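Local coordinates for protein transketolase (Campylobacter jejuni, PDB 3L84) that belongs to the transketolase family of thiamine diphosphate-binding enzymes and forms a dimer of three-domain subunits, at residues E457-F462 / G583-H588; N590-Y593 / K598-G601. All coordinates share one frame; numbering follows the deposited sequence.

Contact 1: E457-F462 / G583-H588; sequences EQLSTF and GVEAAH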
ATOM      1  N   GLU A 457      12.215   6.719   1.866  1.00  6.27           N
ATOM      2  CA  GLU A 457      11.608   6.518   3.189  1.00  5.46           C
ATOM      3  C   GLU A 457      11.312   5.054   3.543  1.00  5.91           C
ATOM      4  O   GLU A 457      10.886   4.761   4.666  1.00  6.78           O
ATOM      5  CB  GLU A 457      10.317   7.337   3.327  1.00  6.90           C
ATOM      6  CG  GLU A 457       9.142   6.913   2.474  1.00  6.99           C
ATOM      7  CD  GLU A 457       9.105   7.451   1.038  1.00  8.41           C
ATOM      8  OE1 GLU A 457      10.168   7.607   0.368  1.00  7.09           O
ATOM      9  OE2 GLU A 457       7.981   7.656   0.507  1.00  7.97           O
ATOM     10  N   GLN A 458      11.527   4.140   2.600  1.00  6.15           N
ATOM     11  CA  GLN A 458      11.098   2.765   2.807  1.00  6.20           C
ATOM     12  C   GLN A 458      11.916   2.018   3.836  1.00  7.15           C
ATOM     13  O   GLN A 458      11.380   1.145   4.525  1.00  6.84           O
ATOM     14  CB  GLN A 458      11.052   2.027   1.471  1.00  7.54           C
ATOM     15  CG  GLN A 458       9.952   2.523   0.529  1.00  7.39           C
ATOM     16  CD  GLN A 458      10.227   3.894  -0.067  1.00  6.36           C
ATOM     17  OE1 GLN A 458      11.374   4.238  -0.333  1.00  8.07           O
ATOM     18  NE2 GLN A 458       9.183   4.668  -0.327  1.00  8.42           N
ATOM     19  N   LEU A 459      13.210   2.286   3.928  1.00  6.45           N
ATOM     20  CA  LEU A 459      14.027   1.662   4.958  1.00  7.10           C
ATOM     21  C   LEU A 459      13.474   2.024   6.330  1.00  7.06           C
ATOM     22  O   LEU A 459      13.378   1.168   7.227  1.00  8.62           O
ATOM     23  CB  LEU A 459      15.468   2.114   4.771  1.00  9.69           C
ATOM     24  CG  LEU A 459      16.617   1.363   5.361  1.00 11.98           C
ATOM     25  CD1 LEU A 459      16.573  -0.129   4.962  1.00 11.41           C
ATOM     26  CD2 LEU A 459      17.909   1.985   4.853  1.00 11.84           C
ATOM     27  N   SER A 460      13.076   3.265   6.547  1.00  6.66           N
ATOM     28  CA  SER A 460      12.492   3.680   7.828  1.00  7.30           C
ATOM     29  C   SER A 460      11.223   2.890   8.138  1.00  7.73           C
ATOM     30  O   SER A 460      10.996   2.474   9.262  1.00  7.41           O
ATOM     31  CB  SER A 460      12.169   5.158   7.872  1.00  7.78           C
ATOM     32  OG  SER A 460      13.317   5.971   7.850  1.00 10.39           O
ATOM     33  N   THR A 461      10.350   2.724   7.147  1.00  6.41           N
ATOM     34  CA  THR A 461       9.124   1.957   7.309  1.00  5.98           C
ATOM     35  C   THR A 461       9.393   0.539   7.764  1.00  6.22           C
ATOM     36  O   THR A 461       8.803   0.091   8.751  1.00  7.64           O
ATOM     37  CB  THR A 461       8.325   1.906   6.029  1.00  7.23           C
ATOM     38  OG1 THR A 461       7.943   3.242   5.665  1.00  7.77           O
ATOM     39  CG2 THR A 461       7.092   1.015   6.123  1.00  7.84           C
ATOM     40  N   PHE A 462      10.272  -0.169   7.062  1.00  6.34           N
ATOM     41  CA  PHE A 462      10.530  -1.552   7.405  1.00  7.05           C
ATOM     42  C   PHE A 462      11.257  -1.701   8.738  1.00  6.74           C
ATOM     43  O   PHE A 462      10.956  -2.631   9.489  1.00  8.10           O
ATOM     44  CB  PHE A 462      11.198  -2.304   6.237  1.00  7.99           C
ATOM     45  CG  PHE A 462      10.203  -2.813   5.289  1.00  9.67           C
ATOM     46  CD1 PHE A 462       9.601  -2.002   4.385  1.00 10.86           C
ATOM     47  CD2 PHE A 462       9.857  -4.164   5.346  1.00 12.92           C
ATOM     48  CE1 PHE A 462       8.546  -2.527   3.548  1.00 14.08           C
ATOM     49  CE2 PHE A 462       8.891  -4.669   4.522  1.00 14.59           C
ATOM     50  CZ  PHE A 462       8.212  -3.856   3.673  1.00 13.47           C
ATOM     51  N   GLY A 583      26.350   8.471  10.881  1.00  7.31           N
ATOM     52  CA  GLY A 583      25.622   7.483  10.085  1.00  7.65           C
ATOM     53  C   GLY A 583      25.496   7.933   8.648  1.00  8.36           C
ATOM     54  O   GLY A 583      25.251   9.131   8.404  1.00  9.48           O
ATOM     55  N   VAL A 584      25.720   7.047   7.688  1.00  7.60           N
ATOM     56  CA  VAL A 584      25.721   7.377   6.288  1.00  7.35           C
ATOM     57  C   VAL A 584      24.876   6.355   5.512  1.00  7.53           C
ATOM     58  O   VAL A 584      25.186   5.164   5.469  1.00  8.21           O
ATOM     59  CB  VAL A 584      27.164   7.357   5.742  1.00  7.88           C
ATOM     60  CG1 VAL A 584      27.164   7.770   4.281  1.00  9.42           C
ATOM     61  CG2 VAL A 584      28.117   8.247   6.601  1.00  8.59           C
ATOM     62  N   GLU A 585      23.781   6.821   4.906  1.00  8.08           N
ATOM     63  CA  GLU A 585      22.882   5.962   4.152  1.00  8.80           C
ATOM     64  C   GLU A 585      22.206   6.786   3.067  1.00  7.76           C
ATOM     65  O   GLU A 585      21.810   7.900   3.309  1.00  7.96           O
ATOM     66  CB  GLU A 585      21.796   5.343   5.050  1.00 10.78           C
ATOM     67  CG  GLU A 585      22.246   4.190   5.907  1.00 12.60           C
ATOM     68  CD  GLU A 585      21.104   3.442   6.591  1.00 13.37           C
ATOM     69  OE1 GLU A 585      20.018   4.027   6.911  1.00 12.86           O
ATOM     70  OE2 GLU A 585      21.323   2.264   6.877  1.00 14.13           O
ATOM     71  N   ALA A 586      21.991   6.169   1.915  1.00  8.06           N
ATOM     72  CA  ALA A 586      21.241   6.781   0.814  1.00  7.39           C
ATOM     73  C   ALA A 586      19.747   6.578   1.062  1.00  8.09           C
ATOM     74  O   ALA A 586      19.054   5.806   0.387  1.00  7.88           O
ATOM     75  CB  ALA A 586      21.665   6.205  -0.551  1.00  8.29           C
ATOM     76  N   ALA A 587      19.267   7.257   2.084  1.00  8.50           N
ATOM     77  CA  ALA A 587      17.885   7.110   2.590  1.00  7.52           C
ATOM     78  C   ALA A 587      17.629   8.261   3.519  1.00  8.12           C
ATOM     79  O   ALA A 587      18.569   8.900   3.999  1.00  7.89           O
ATOM     80  CB  ALA A 587      17.725   5.774   3.331  1.00  8.79           C
ATOM     81  N   HIS A 588      16.365   8.506   3.828  1.00  8.30           N
ATOM     82  CA  HIS A 588      16.000   9.488   4.875  1.00  8.79           C
ATOM     83  C   HIS A 588      15.704   8.646   6.061  1.00 12.08           C
ATOM     84  O   HIS A 588      14.559   8.177   6.222  1.00 13.11           O
ATOM     85  CB  HIS A 588      14.757  10.252   4.479  1.00  9.55           C
ATOM     86  CG  HIS A 588      14.430  11.359   5.405  1.00  8.85           C
ATOM     87  ND1 HIS A 588      13.148  11.812   5.540  1.00 10.68           N
ATOM     88  CD2 HIS A 588      15.210  12.169   6.166  1.00  8.72           C
ATOM     89  CE1 HIS A 588      13.139  12.821   6.392  1.00 10.69           C
ATOM     90  NE2 HIS A 588      14.366  13.050   6.805  1.00  9.63           N
TER
HETATM   91  O   HOH W   1      14.336   5.444   5.080  1.00 11.73           O

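Contact 2: N590-Y593 / K598-G601; sequences NELY and KVYG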
ATOM      1  N   ASN A 590      16.210   8.859   9.818  1.00  8.61           N
ATOM      2  CA  ASN A 590      16.379   9.509  11.077  1.00  8.08           C
ATOM      3  C   ASN A 590      16.469   8.531  12.237  1.00  7.85           C
ATOM      4  O   ASN A 590      16.976   8.878  13.288  1.00  7.39           O
ATOM      5  CB  ASN A 590      15.248  10.511  11.369  1.00  8.16           C
ATOM      6  CG  ASN A 590      15.404  11.846  10.643  1.00 10.42           C
ATOM      7  OD1 ASN A 590      14.397  12.506  10.319  1.00 15.26           O
ATOM      8  ND2 ASN A 590      16.615  12.282  10.450  1.00 11.04           N
ATOM      9  N   GLU A 591      16.009   7.294  12.068  1.00  7.07           N
ATOM     10  CA  GLU A 591      16.214   6.289  13.096  1.00  7.19           C
ATOM     11  C   GLU A 591      17.682   6.068  13.425  1.00  6.54           C
ATOM     12  O   GLU A 591      18.006   5.575  14.508  1.00  6.48           O
ATOM     13  CB  GLU A 591      15.521   4.969  12.721  1.00  7.26           C
ATOM     14  CG  GLU A 591      16.084   4.238  11.497  1.00  8.90           C
ATOM     15  CD  GLU A 591      15.528   4.667  10.155  1.00 11.87           C
ATOM     16  OE1 GLU A 591      14.802   5.673  10.052  1.00 11.18           O
ATOM     17  OE2 GLU A 591      15.853   3.983   9.162  1.00 11.77           O
ATOM     18  N   LEU A 592      18.582   6.399  12.494  1.00  6.95           N
ATOM     19  CA  LEU A 592      20.005   6.282  12.769  1.00  7.56           C
ATOM     20  C   LEU A 592      20.472   7.138  13.924  1.00  7.49           C
ATOM     21  O   LEU A 592      21.500   6.808  14.514  1.00  8.01           O
ATOM     22  CB  LEU A 592      20.808   6.606  11.526  1.00  8.30           C
ATOM     23  CG  LEU A 592      20.768   5.629  10.350  1.00 11.10           C
ATOM     24  CD1 LEU A 592      21.763   6.062   9.265  1.00 14.18           C
ATOM     25  CD2 LEU A 592      21.093   4.259  10.767  1.00 14.24           C
ATOM     26  N   TYR A 593      19.728   8.172  14.292  1.00  6.58           N
ATOM     27  CA  TYR A 593      20.102   8.944  15.479  1.00  7.37           C
ATOM     28  C   TYR A 593      20.017   8.152  16.774  1.00  7.29           C
ATOM     29  O   TYR A 593      20.553   8.593  17.773  1.00  7.30           O
ATOM     30  CB  TYR A 593      19.236  10.202  15.572  1.00  6.37           C
ATOM     31  CG  TYR A 593      19.578  11.327  14.604  1.00  6.90           C
ATOM     32  CD1 TYR A 593      20.741  12.095  14.795  1.00  7.42           C
ATOM     33  CD2 TYR A 593      18.805  11.597  13.520  1.00  8.87           C
ATOM     34  CE1 TYR A 593      21.060  13.144  13.932  1.00  8.60           C
ATOM     35  CE2 TYR A 593      19.128  12.648  12.651  1.00  8.06           C
ATOM     36  CZ  TYR A 593      20.244  13.420  12.884  1.00  9.18           C
ATOM     37  OH  TYR A 593      20.543  14.442  12.008  1.00 11.75           O
ATOM     38  N   LYS A 598      25.428  12.276  14.243  1.00  8.09           N
ATOM     39  CA  LYS A 598      25.101  12.970  13.012  1.00  7.69           C
ATOM     40  C   LYS A 598      24.653  11.945  11.982  1.00  7.24           C
ATOM     41  O   LYS A 598      25.145  10.829  11.998  1.00  8.01           O
ATOM     42  CB  LYS A 598      26.307  13.727  12.439  1.00  8.62           C
ATOM     43  CG  LYS A 598      26.872  14.830  13.333  1.00 10.19           C
ATOM     44  CD  LYS A 598      28.023  15.542  12.648  1.00 13.26           C
ATOM     45  CE  LYS A 598      28.534  16.626  13.530  1.00 16.25           C
ATOM     46  NZ  LYS A 598      29.649  17.348  12.796  1.00 18.97           N
ATOM     47  N   VAL A 599      23.768  12.338  11.070  1.00  7.09           N
ATOM     48  CA  VAL A 599      23.297  11.480  10.013  1.00  8.38           C
ATOM     49  C   VAL A 599      23.433  12.195   8.682  1.00  8.31           C
ATOM     50  O   VAL A 599      22.950  13.315   8.542  1.00 10.29           O
ATOM     51  CB  VAL A 599      21.845  11.046  10.253  1.00  9.04           C
ATOM     52  CG1 VAL A 599      21.281  10.250   9.084  1.00 11.24           C
ATOM     53  CG2 VAL A 599      21.723  10.267  11.563  1.00 10.21           C
ATOM     54  N   TYR A 600      24.109  11.532   7.744  1.00  7.50           N
ATOM     55  CA  TYR A 600      24.377  11.990   6.405  1.00  7.63           C
ATOM     56  C   TYR A 600      23.556  11.131   5.458  1.00  8.05           C
ATOM     57  O   TYR A 600      23.951  10.045   5.087  1.00  7.96           O
ATOM     58  CB  TYR A 600      25.867  11.846   6.105  1.00  8.04           C
ATOM     59  CG  TYR A 600      26.390  12.590   4.900  1.00  6.91           C
ATOM     60  CD1 TYR A 600      26.737  13.916   4.985  1.00  7.56           C
ATOM     61  CD2 TYR A 600      26.547  11.960   3.681  1.00  8.60           C
ATOM     62  CE1 TYR A 600      27.249  14.596   3.913  1.00  8.11           C
ATOM     63  CE2 TYR A 600      27.060  12.641   2.607  1.00  8.89           C
ATOM     64  CZ  TYR A 600      27.411  13.956   2.738  1.00  8.27           C
ATOM     65  OH  TYR A 600      27.935  14.694   1.689  1.00  9.21           O
ATOM     66  N   GLY A 601      22.376  11.658   5.120  1.00  7.96           N
ATOM     67  CA  GLY A 601      21.393  10.925   4.352  1.00  8.27           C
ATOM     68  C   GLY A 601      20.835  11.761   3.233  1.00  8.13           C
ATOM     69  O   GLY A 601      21.491  12.686   2.728  1.00  9.55           O
TER
HETATM   70  O   HOH W   2      23.065  15.178  11.608  1.00 14.13           O

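Contact 1: E457-F462 / G583-H588
L459 sets its CD2 methyl against the carboxylate of E585. The methyl lies 3.6 Å from E585 OE1, and the two side chains cross at about a right angle. CG of L459 stands anti to its backbone N (chi1 -161°), which carries CD2 toward E585 and A587. The same methyl also meets the side chain of A587, with CD2 of L459 4.1 Å from CB of A587. A charged group thus packs against an apolar one here, but the polar needs of E585 are met elsewhere. OE2 forms a salt bridge with R463 and a hydrogen bond with S533, and OE1 is hydrogen-bonded to S589 OG.

At the next residue, S460, the join is polar. A water accepts from S460 N at 2.9 Å and donates to H588 O at 3.0 Å. It ties the start of helix 458-464 to the loop backbone. OG of S460 lies 3.0 Å from H588 O; its strongest polar partner is E591, through a hydrogen bond to OE1. The imidazole of H588 turns elsewhere, and its ND1 is hydrogen-bonded to A464 O of the second subunit.

A586 is the centre of an inverse gamma turn, just beyond strand 580-584. This is a domain interface of the transketolase fold: a helix of the pyrimidine-binding domain meets the loop that leaves a strand of the C-terminal domain, next to the dimer partner.

Contact 2: N590-Y593 / K598-G601
V599 lays its CG2 methyl over one face of the Y593 ring. The methyl carbon sits 3.5 Å from the centroid of the Y593 ring and only 4° off the ring normal. This is a CH-pi contact, centred so well that CG2 is almost equally far from all six ring carbons. The nearest include CE2 of Y593, at 3.7 Å from V599 CG2. CG2 of V599 is anti to its carbonyl carbon and CG1 is anti to its backbone N (chi1 174°), a rotation that turns CG2 to the ring.

The same methyl touches the neighbouring residue too. CB of L592 lies 3.8 Å from CG2 of V599, so one branch of the valine fills the angle between the leucine and the tyrosine. L592 and V599 are also the pair whose CA atoms come nearest, at 6.7 Å.

The contact lies where a short connection in the C-terminal domain meets the strand it leads into. Strand 580-584 runs into a loop whose 3-10 segment includes 590-593, and the chain then returns as strand 598-600, parallel to the first and at the edge of the mixed sheet. The 3-10 segment therefore packs on the side of the edge strand that V599 faces.

At the far end of the ring, a water bridges the tyrosine and the strand. It lies 2.7 Å from Y593 OH and accepts from V599 N at 3.0 Å. The ring also passes obliquely by K598, with CE1 of Y593 4.1 Å from CA of K598. Beyond the contact, Y593 packs on K594 of the second subunit, while L592 reaches M559.

In the fold
Contact 1 and contact 2 follow one another along the chain, and their centres are 9 Å apart. Strands 580-584 and 598-600 are neighbours in the C-terminal sheet and join them directly: G583 O and Y600 N are 2.7 Å apart, a probable hydrogen bond. A second tie runs between side chains. S460 OG lies 2.7 Å from E591 OE1, probably hydrogen-bonded, so the helix of contact 1 reaches the 3-10 segment of contact 2. R463 pairs with both E585 and E591, one carboxylate from each contact. L592 CD1 also packs on E585 OE1 at 3.6 Å. Both contacts touch the second subunit.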